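Local coordinates for protein dipicolinate synthase subunit A (Bacillus halodurans, PDB 3D4O) that probably acts as the oxidoreductase subunit of dipicolinate synthase, the enzyme that makes the dipicolinic acid stored in bacterial spores, at residues Ile142-Ala145 / Ile146-Asp150; Ala185-Ser188 / Asp189-Ala192; Ala192-Glu196 / Met197-Pro201. One frame throughout, in Å; residues are numbered along the deposited sequence.

Contact 1 (Ile142-Ala145 / Ile146-Asp150)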
loop_
_atom_site.group_PDB
_atom_site.type_symbol
_atom_site.label_atom_id
_atom_site.label_comp_id
_atom_site.label_asym_id
_atom_site.label_seq_id
_atom_site.Cartn_x
_atom_site.Cartn_y
_atom_site.Cartn_z
ATOM N N ILE C 142 1.750 4.597 3.622
ATOM C CA ILE C 142 1.347 4.722 2.226
ATOM C C ILE C 142 0.686 3.430 1.782
ATOM O O ILE C 142 -0.378 3.436 1.162
ATOM C CB ILE C 142 2.559 5.075 1.366
ATOM C CG1 ILE C 142 2.796 6.582 1.486
ATOM C CG2 ILE C 142 2.401 4.675 -0.118
ATOM C CD1 ILE C 142 4.188 6.962 0.973
HETATM N N MSE C 143 1.328 2.311 2.107
HETATM C CA MSE C 143 0.785 0.998 1.720
HETATM C C MSE C 143 -0.621 0.856 2.298
HETATM O O MSE C 143 -1.534 0.411 1.639
HETATM C CB MSE C 143 1.682 -0.147 2.207
HETATM C CG MSE C 143 1.003 -1.518 2.099
HETATM SE SE MSE C 143 1.884 -2.892 3.202
HETATM C CE MSE C 143 1.256 -2.308 4.991
HETATM N N MSE C 144 -0.796 1.278 3.535
HETATM C CA MSE C 144 -2.119 1.163 4.179
HETATM C C MSE C 144 -3.200 2.050 3.549
HETATM O O MSE C 144 -4.374 1.669 3.433
HETATM C CB MSE C 144 -2.092 1.556 5.653
HETATM C CG MSE C 144 -0.957 1.011 6.492
HETATM SE SE MSE C 144 -1.641 0.206 8.115
HETATM C CE MSE C 144 -2.164 -1.196 6.791
ATOM N N ALA C 145 -2.808 3.267 3.238
ATOM C CA ALA C 145 -3.742 4.259 2.700
ATOM C C ALA C 145 -4.238 3.767 1.345
ATOM O O ALA C 145 -5.431 3.888 0.997
ATOM C CB ALA C 145 -3.077 5.633 2.591
ATOM N N ILE C 146 -3.313 3.166 0.608
ATOM C CA ILE C 146 -3.641 2.600 -0.692
ATOM C C ILE C 146 -4.567 1.391 -0.511
ATOM O O ILE C 146 -5.600 1.243 -1.204
ATOM C CB ILE C 146 -2.371 2.206 -1.494
ATOM C CG1 ILE C 146 -1.558 3.472 -1.844
ATOM C CG2 ILE C 146 -2.753 1.367 -2.745
ATOM C CD1 ILE C 146 -0.213 3.183 -2.461
ATOM N N GLN C 147 -4.204 0.513 0.412
ATOM C CA GLN C 147 -4.997 -0.719 0.664
ATOM C C GLN C 147 -6.428 -0.512 1.084
ATOM O O GLN C 147 -7.307 -1.303 0.724
ATOM C CB GLN C 147 -4.418 -1.553 1.831
ATOM C CG GLN C 147 -3.279 -2.421 1.469
ATOM C CD GLN C 147 -2.649 -3.198 2.613
ATOM O OE1 GLN C 147 -2.920 -2.944 3.782
ATOM N NE2 GLN C 147 -1.765 -4.139 2.262
ATOM N N HIS C 148 -6.630 0.496 1.917
ATOM C CA HIS C 148 -7.921 0.689 2.597
ATOM C C HIS C 148 -8.849 1.711 1.989
ATOM O O HIS C 148 -9.909 1.977 2.552
ATOM C CB HIS C 148 -7.708 1.049 4.081
ATOM C CG HIS C 148 -7.163 -0.080 4.893
ATOM N ND1 HIS C 148 -7.962 -1.079 5.397
ATOM C CD2 HIS C 148 -5.901 -0.370 5.290
ATOM C CE1 HIS C 148 -7.216 -1.943 6.063
ATOM N NE2 HIS C 148 -5.959 -1.543 6.003
ATOM N N THR C 149 -8.426 2.287 0.864
ATOM C CA THR C 149 -9.244 3.259 0.127
ATOM C C THR C 149 -9.715 2.679 -1.205
ATOM O O THR C 149 -9.078 1.771 -1.774
ATOM C CB THR C 149 -8.498 4.563 -0.106
ATOM O OG1 THR C 149 -7.313 4.286 -0.872
ATOM C CG2 THR C 149 -8.131 5.214 1.243
ATOM N N ASP C 150 -10.873 3.131 -1.660
ATOM C CA ASP C 150 -11.410 2.665 -2.925
ATOM C C ASP C 150 -11.185 3.716 -4.006
ATOM O O ASP C 150 -11.667 3.615 -5.101
ATOM C CB ASP C 150 -12.875 2.245 -2.812
ATOM C CG ASP C 150 -13.828 3.419 -2.604
ATOM O OD1 ASP C 150 -13.397 4.578 -2.399
ATOM O OD2 ASP C 150 -15.026 3.158 -2.678
#
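I146, Q147 and H148 donate backbone N-H groups to the carbonyl oxygens of I142, M143 and M144, the i to i+4 bonds of the last turns of helix 127-148, and the N-H...O angle drops from 161° at I146 to 144° at H148. I142 and I146 run side by side, I142 CG2 lying 3.8 Å from I146 CD1; CG1 of I146 stands beside its backbone N (chi1 -65°), sending CD1 back toward I142. M143 and M144 are selenomethionines; M143 lies alongside Q147 and M144 crosses it at a slant. Q147 NE2 is 3.8 Å from M143 CG, while the bent M144 chain brings CE to 3.6 Å from Q147 OE1 and 3.9 Å from H148 NE2. The edge of the H148 imidazole meets M144 O nearly in the ring plane, with CD2 3.2 Å from that oxygen, and ND1 is hydrogen-bonded to K261. T149 OG1 sits 2.7 Å from A145 O, but its one proton can also go to F151 O. I142 and A145 pack on helix 165-176, M144 and A145 touch I241 of strand 239-242, and M143 lies on I146 of the second subunit, placing this helix end between a Rossmann-type sheet and the dimer interface.

Contact 2 (Ala185-Ser188 / Asp189-Ala192); sequences ARES and DLLA
E187 opens helix 188-196 as its N-cap, and the contact with L190 and L191 is a local strand-to-helix turn at the surface, after strand 180-185. The evidence is in the backbone: L191 N donates to E187 O over 3.0 Å, and A192 N donates to S188 O over 2.9 Å. Around the first bond, E187 and L190 point the same way, L190 CD1 lying 3.7 Å from E187 OE1. D189 CG stands between its own N and carbonyl carbon (chi1 60°), swinging OD1 to 3.2 Å from E187 CB. The turn joins the second strand of a Rossmann-type sheet to the helix of a beta-alpha-beta crossover, and A185 shares backbone hydrogen bonds with F202 of the return strand, 200-203, and with I204 just past it. L191 reaches the strand end, its CD2 being 3.4 Å from A185 O and 4.1 Å from A185 CB, and it also rests on P201. With an alanine here the branched end is gone, and A185 and P201 would probably be left facing a gap. Outside, R186 NH2 and E187 OE2 are 3.4 Å apart, a salt bridge of charges alone, the oxygen lying well off the guanidinium plane.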
loop_
_atom_site.group_PDB
_atom_site.type_symbol
_atom_site.label_atom_id
_atom_site.label_comp_id
_atom_site.label_asym_id
_atom_site.label_seq_id
_atom_site.Cartn_x
_atom_site.Cartn_y
_atom_site.Cartn_z
ATOM N N ALA C 185 -0.167 21.967 12.324
ATOM C CA ALA C 185 0.822 22.108 13.433
ATOM C C ALA C 185 0.599 23.407 14.162
ATOM O O ALA C 185 -0.055 24.294 13.673
ATOM C CB ALA C 185 2.264 22.055 12.897
ATOM N N ARG C 186 1.160 23.502 15.342
ATOM C CA ARG C 186 1.010 24.692 16.145
ATOM C C ARG C 186 2.137 25.741 15.979
ATOM O O ARG C 186 1.890 26.944 16.004
ATOM C CB ARG C 186 0.915 24.295 17.618
ATOM C CG ARG C 186 0.407 25.421 18.466
ATOM C CD ARG C 186 0.330 25.070 19.922
ATOM N NE ARG C 186 1.594 24.463 20.322
ATOM C CZ ARG C 186 2.728 25.132 20.523
ATOM N NH1 ARG C 186 2.790 26.456 20.383
ATOM N NH2 ARG C 186 3.810 24.459 20.878
ATOM N N GLU C 187 3.364 25.260 15.821
ATOM C CA GLU C 187 4.560 26.144 15.769
ATOM C C GLU C 187 4.738 26.880 14.441
ATOM O O GLU C 187 4.652 26.290 13.373
ATOM C CB GLU C 187 5.828 25.382 16.114
ATOM C CG GLU C 187 5.847 24.819 17.540
ATOM C CD GLU C 187 5.164 23.454 17.644
ATOM O OE1 GLU C 187 4.254 23.192 16.845
ATOM O OE2 GLU C 187 5.542 22.652 18.520
ATOM N N SER C 188 5.005 28.179 14.548
ATOM C CA SER C 188 5.133 29.039 13.368
ATOM C C SER C 188 6.281 28.613 12.451
ATOM O O SER C 188 6.196 28.734 11.232
ATOM C CB SER C 188 5.279 30.512 13.774
ATOM O OG SER C 188 6.442 30.721 14.578
ATOM N N ASP C 189 7.348 28.094 13.043
ATOM C CA ASP C 189 8.517 27.710 12.245
ATOM C C ASP C 189 8.120 26.501 11.431
ATOM O O ASP C 189 8.440 26.398 10.242
ATOM C CB ASP C 189 9.794 27.475 13.075
ATOM C CG ASP C 189 9.638 26.394 14.091
ATOM O OD1 ASP C 189 8.577 26.375 14.740
ATOM O OD2 ASP C 189 10.577 25.591 14.258
ATOM N N LEU C 190 7.350 25.618 12.058
ATOM C CA LEU C 190 6.905 24.396 11.384
ATOM C C LEU C 190 5.904 24.699 10.266
ATOM O O LEU C 190 5.893 24.025 9.223
ATOM C CB LEU C 190 6.325 23.347 12.352
ATOM C CG LEU C 190 7.295 22.741 13.377
ATOM C CD1 LEU C 190 6.572 21.753 14.304
ATOM C CD2 LEU C 190 8.459 22.096 12.695
ATOM N N LEU C 191 5.057 25.696 10.505
ATOM C CA LEU C 191 4.035 26.086 9.520
ATOM C C LEU C 191 4.747 26.716 8.322
ATOM O O LEU C 191 4.354 26.546 7.159
ATOM C CB LEU C 191 3.019 27.063 10.120
ATOM C CG LEU C 191 2.152 26.476 11.226
ATOM C CD1 LEU C 191 1.409 27.610 12.000
ATOM C CD2 LEU C 191 1.176 25.376 10.672
ATOM N N ALA C 192 5.840 27.391 8.634
ATOM C CA ALA C 192 6.677 28.023 7.605
ATOM C C ALA C 192 7.299 26.936 6.751
ATOM O O ALA C 192 7.324 27.028 5.528
ATOM C CB ALA C 192 7.768 28.861 8.209
#

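Contact 3 (Ala192-Glu196 / Met197-Pro201); sequences ARIAE and MGMEP. With EDO (1,2-ethanediol), chain L.
R193, I194 and A195 turn their carbonyl oxygens toward M197, M199 and G198, and these backbone bonds end helix 188-196. M197 N donates to R193 O at 2.8 Å, with a weak second bond to I194 O. G198, at phi 73°, leaves the helix in a Schellman motif: its N reaches A195 O at 2.7 Å from above the carbonyl plane, and M199 N closes onto I194 O at 3.0 Å. The positive phi is a backbone turn that glycine adopts readily. A water donates to both A195 O and M199 O, bridging the last turn to the outgoing chain.

The apolar contacts centre on I194. Its CG2, anti to the backbone N, is directed at the start of strand 200-203, 3.7 Å from P201 CB and 3.8 Å from M199 CB; the I194 and P201 side chains run antiparallel alongside one another. I194 of the helix and M199 beyond it both touch V183, and M199 also reaches A171 of helix 165-176. M197, a selenomethionine like M199, crosses R193 at about a right angle, with SE 4.0 Å from R193 CG.

The charged pair lies on the exposed side. R193 bends at chi2 and chi3 to bring NH1 to 2.8 Å from E196 OE1, a salt bridge in which the oxygen lies in the guanidinium plane but is approached from above the carboxylate plane. A 1,2-ethanediol is also bound, probably from the crystallisation liquor; its O1 hydroxyl donates a hydrogen bond to M197 O.

Three carbonyls of the last helical turn thus receive N-H groups from the residues that leave it, so the turn from helix into strand is held by main-chain bonds, with apolar packing of I194 on M199 and P201, while the salt bridge joins two exposed side chains of the helix.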
loop_
_atom_site.group_PDB
_atom_site.type_symbol
_atom_site.label_atom_id
_atom_site.label_comp_id
_atom_site.label_asym_id
_atom_site.label_seq_id
_atom_site.Cartn_x
_atom_site.Cartn_y
_atom_site.Cartn_z
ATOM N N ALA C 192 5.840 27.391 8.634
ATOM C CA ALA C 192 6.677 28.023 7.605
ATOM C C ALA C 192 7.299 26.936 6.751
ATOM O O ALA C 192 7.324 27.028 5.528
ATOM C CB ALA C 192 7.768 28.861 8.209
ATOM N N ARG C 193 7.802 25.902 7.432
ATOM C CA ARG C 193 8.486 24.779 6.775
ATOM C C ARG C 193 7.533 24.044 5.832
ATOM O O ARG C 193 7.879 23.680 4.695
ATOM C CB ARG C 193 9.092 23.825 7.816
ATOM C CG ARG C 193 9.901 22.608 7.281
ATOM C CD ARG C 193 10.994 22.941 6.257
ATOM N NE ARG C 193 12.084 23.684 6.868
ATOM C CZ ARG C 193 12.972 24.374 6.190
ATOM N NH1 ARG C 193 12.858 24.481 4.888
ATOM N NH2 ARG C 193 13.907 25.036 6.832
ATOM N N ILE C 194 6.329 23.807 6.317
ATOM C CA ILE C 194 5.293 23.142 5.508
ATOM C C ILE C 194 5.086 23.890 4.173
ATOM O O ILE C 194 4.946 23.306 3.111
ATOM C CB ILE C 194 3.922 23.067 6.276
ATOM C CG1 ILE C 194 4.024 22.128 7.489
ATOM C CG2 ILE C 194 2.788 22.604 5.331
ATOM C CD1 ILE C 194 3.066 22.464 8.671
ATOM N N ALA C 195 5.076 25.198 4.267
ATOM C CA ALA C 195 4.864 26.086 3.119
ATOM C C ALA C 195 6.048 25.923 2.196
ATOM O O ALA C 195 5.903 25.729 0.975
ATOM C CB ALA C 195 4.755 27.536 3.561
ATOM N N GLU C 196 7.226 26.012 2.803
ATOM C CA GLU C 196 8.463 25.833 2.037
ATOM C C GLU C 196 8.501 24.489 1.313
ATOM O O GLU C 196 9.054 24.357 0.249
ATOM C CB GLU C 196 9.705 25.992 2.916
ATOM C CG GLU C 196 11.010 25.807 2.181
ATOM C CD GLU C 196 11.409 24.349 2.055
ATOM O OE1 GLU C 196 11.110 23.548 2.963
ATOM O OE2 GLU C 196 12.030 24.005 1.050
HETATM N N MSE C 197 7.894 23.483 1.895
HETATM C CA MSE C 197 7.832 22.175 1.248
HETATM C C MSE C 197 6.717 22.084 0.166
HETATM O O MSE C 197 6.504 21.036 -0.440
HETATM C CB MSE C 197 7.663 21.087 2.314
HETATM C CG MSE C 197 8.868 20.993 3.236
HETATM SE SE MSE C 197 8.615 19.785 4.758
HETATM C CE MSE C 197 8.475 18.125 3.742
ATOM N N GLY C 198 6.041 23.199 -0.081
ATOM C CA GLY C 198 4.998 23.295 -1.116
ATOM C C GLY C 198 3.729 22.592 -0.724
ATOM O O GLY C 198 2.963 22.062 -1.545
HETATM N N MSE C 199 3.520 22.543 0.562
HETATM C CA MSE C 199 2.325 21.939 1.067
HETATM C C MSE C 199 1.510 23.022 1.784
HETATM O O MSE C 199 2.007 24.106 2.060
HETATM C CB MSE C 199 2.667 20.777 1.994
HETATM C CG MSE C 199 3.454 19.683 1.281
HETATM SE SE MSE C 199 3.935 18.163 2.437
HETATM C CE MSE C 199 4.785 19.128 3.832
ATOM N N GLU C 200 0.272 22.699 2.124
ATOM C CA GLU C 200 -0.625 23.697 2.712
ATOM C C GLU C 200 -0.623 23.615 4.229
ATOM O O GLU C 200 -1.086 22.627 4.791
ATOM C CB GLU C 200 -2.066 23.533 2.194
ATOM C CG GLU C 200 -3.007 24.520 2.888
ATOM C CD GLU C 200 -4.487 24.338 2.549
ATOM O OE1 GLU C 200 -4.849 23.533 1.651
ATOM O OE2 GLU C 200 -5.286 25.028 3.212
ATOM N N PRO C 201 -0.077 24.635 4.897
ATOM C CA PRO C 201 -0.102 24.556 6.345
ATOM C C PRO C 201 -1.370 25.078 6.917
ATOM O O PRO C 201 -2.066 25.864 6.285
ATOM C CB PRO C 201 1.003 25.524 6.769
ATOM C CG PRO C 201 1.039 26.560 5.706
ATOM C CD PRO C 201 0.600 25.858 4.418
HETATM C C1 EDO L . 7.022 17.948 -0.541
HETATM O O1 EDO L . 8.147 18.820 -0.390
HETATM C C2 EDO L . 7.084 17.256 -1.904
HETATM O O2 EDO L . 7.230 15.860 -1.680
HETATM O O HOH W 1 2.767 26.153 0.345
#

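In the fold
From the N terminus, contact 1 comes first, at the C-terminal end of helix 127-148, where the chain heads toward strand 157-161. Contact 2 follows at the turn from strand 180-185 into helix 188-196, and contact 3 at the turn from that helix into strand 200-203. The three run in series, none nested in or crossing another. Contacts 2 and 3 share A192 and lie at the two ends of helix 188-196, within one beta-alpha-beta unit; their centres are about 9 Å apart, and L191 O meets P201 CB at 3.5 Å. Contact 1 stays apart, its centre about 24 Å from that of contact 3, and helix 165-176 packs against both.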